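Local coordinates for uncharacterized protein (Bacteroides ovatus, PDB 4ORL), which is of unknown function but belongs to the DUF4783 family of the NTF2-like clan, whose members fold helices against a curved mixed beta-sheet, at residues Val8-Ala11 with Phe12-Ser16. Residues are numbered along the deposited sequence; the frame is centred on the assembly and turned at random.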
loop_
_atom_site.group_PDB
_atom_site.type_symbol
_atom_site.label_atom_id
_atom_site.label_comp_id
_atom_site.label_asym_id
_atom_site.label_seq_id
_atom_site.Cartn_x
_atom_site.Cartn_y
_atom_site.Cartn_z
ATOM N N VAL A 8 7.275 -4.385 -1.373
ATOM C CA VAL A 8 6.132 -3.525 -1.098
ATOM C C VAL A 8 6.606 -2.076 -0.985
ATOM O O VAL A 8 6.015 -1.155 -1.557
ATOM C CB VAL A 8 5.429 -3.948 0.192
ATOM C CG1 VAL A 8 4.415 -2.905 0.616
ATOM C CG2 VAL A 8 4.756 -5.293 -0.006
ATOM N N ILE A 9 7.684 -1.889 -0.245
ATOM C CA ILE A 9 8.240 -0.581 -0.056
ATOM C C ILE A 9 8.752 -0.008 -1.388
ATOM O O ILE A 9 8.469 1.141 -1.734
ATOM C CB ILE A 9 9.352 -0.613 1.016
ATOM C CG1 ILE A 9 8.751 -0.945 2.402
ATOM C CG2 ILE A 9 10.088 0.711 1.031
ATOM C CD1 ILE A 9 9.758 -1.505 3.369
ATOM N N THR A 10 9.464 -0.825 -2.152
ATOM C CA THR A 10 9.961 -0.405 -3.460
ATOM C C THR A 10 8.812 -0.037 -4.402
ATOM O O THR A 10 8.902 0.948 -5.140
ATOM C CB THR A 10 10.860 -1.498 -4.071
ATOM O OG1 THR A 10 12.003 -1.688 -3.228
ATOM C CG2 THR A 10 11.342 -1.132 -5.487
ATOM N N ALA A 11 7.711 -0.795 -4.352
ATOM C CA ALA A 11 6.538 -0.490 -5.193
ATOM C C ALA A 11 5.996 0.908 -4.906
ATOM O O ALA A 11 5.670 1.656 -5.810
ATOM C CB ALA A 11 5.449 -1.518 -4.992
ATOM N N PHE A 12 5.907 1.266 -3.639
ATOM C CA PHE A 12 5.459 2.597 -3.295
ATOM C C PHE A 12 6.451 3.672 -3.672
ATOM O O PHE A 12 6.065 4.698 -4.233
ATOM C CB PHE A 12 5.073 2.703 -1.815
ATOM C CG PHE A 12 3.718 2.137 -1.523
ATOM C CD1 PHE A 12 2.572 2.835 -1.865
ATOM C CD2 PHE A 12 3.594 0.962 -0.854
ATOM C CE1 PHE A 12 1.311 2.292 -1.601
ATOM C CE2 PHE A 12 2.329 0.421 -0.603
ATOM C CZ PHE A 12 1.224 1.083 -0.988
ATOM N N LYS A 13 7.743 3.407 -3.471
ATOM C CA LYS A 13 8.778 4.372 -3.879
ATOM C C LYS A 13 8.706 4.678 -5.364
ATOM O O LYS A 13 8.969 5.811 -5.776
ATOM C CB LYS A 13 10.187 3.836 -3.552
ATOM C CG LYS A 13 10.525 3.790 -2.079
ATOM C CD LYS A 13 11.907 3.210 -1.795
ATOM C CE LYS A 13 12.262 3.405 -0.332
ATOM N NZ LYS A 13 12.633 4.820 -0.029
ATOM N N ARG A 14 8.319 3.686 -6.157
ATOM C CA ARG A 14 8.304 3.795 -7.611
ATOM C C ARG A 14 6.952 4.183 -8.177
ATOM O O ARG A 14 6.827 4.394 -9.375
ATOM C CB ARG A 14 8.734 2.465 -8.223
ATOM C CG ARG A 14 10.174 2.094 -7.914
ATOM C CD ARG A 14 10.569 0.774 -8.518
ATOM N NE ARG A 14 11.985 0.485 -8.278
ATOM C CZ ARG A 14 12.636 -0.590 -8.723
ATOM N NH1 ARG A 14 12.029 -1.505 -9.464
ATOM N NH2 ARG A 14 13.928 -0.720 -8.455
ATOM N N GLY A 15 5.921 4.274 -7.317
ATOM C CA GLY A 15 4.567 4.434 -7.810
ATOM C C GLY A 15 4.183 3.337 -8.805
ATOM O O GLY A 15 3.563 3.617 -9.839
ATOM N N SER A 16 4.551 2.089 -8.494
ATOM C CA SER A 16 4.329 0.946 -9.387
ATOM C C SER A 16 3.206 0.049 -8.900
ATOM O O SER A 16 3.399 -0.767 -8.011
ATOM C CB SER A 16 5.610 0.120 -9.535
ATOM O OG SER A 16 5.386 -0.985 -10.397
#
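A Schellman motif closes helix 6-14 where Ala11 O accepts Ser16 N at 2.9 Å, an almost straight bond (N-H...O 173°) reaching back into the last turn. Gly15 N completes the motif by binding Phe12 O at 3.1 Å. Gly15 itself takes positive phi (55°), a conformation that a residue without a side chain adopts at little cost. Ser16 then serves as the N-cap of helix 17-21, its OG bonded to Glu19 N, so one helix ends as the next begins. The small CB of Ala11 suits a place where that second helix comes close, touching Glu19 and Leu20.

Before this end the helix is regular: Lys13 N meets Ile9 O at 2.9 Å, and Phe12 N binds Val8 O. The bond from Arg14 N to Thr10 O is bent, with a weak second one to Ala11 O, as the last turn gives way to the cap. Side chains four apart lie alongside one another. On the buried side, Val8 CG1 approaches Phe12 CE2 at 4.1 Å; with CG beside its own backbone N (chi1 -79°), Phe12 swings its ring back past Val8 O, to pack on Val87 and Cys89 and meet the Phe60 ring. Were the ring cut back to an alanine, Val8 CG1 would probably lose its aromatic neighbour and a gap would open between helix and sheet.

Toward the outside, long chains lie against short branched ones. Thr10 CG2 sits over one face of the Arg14 guanidinium, 3.3 Å from NE and displaced toward the rim of the group. Ile9 CG2 touches Lys13 CE at 3.7 Å, beside the bend before NZ.

Methyls of Ile9 and Thr10 thus lie against the two basic chains, whose charged ends bind beyond the helix, Arg14 NH1 in a salt bridge with Glu19 of helix 17-21 and Lys13 NZ hydrogen-bonded to Phe60 O of strand 57-68.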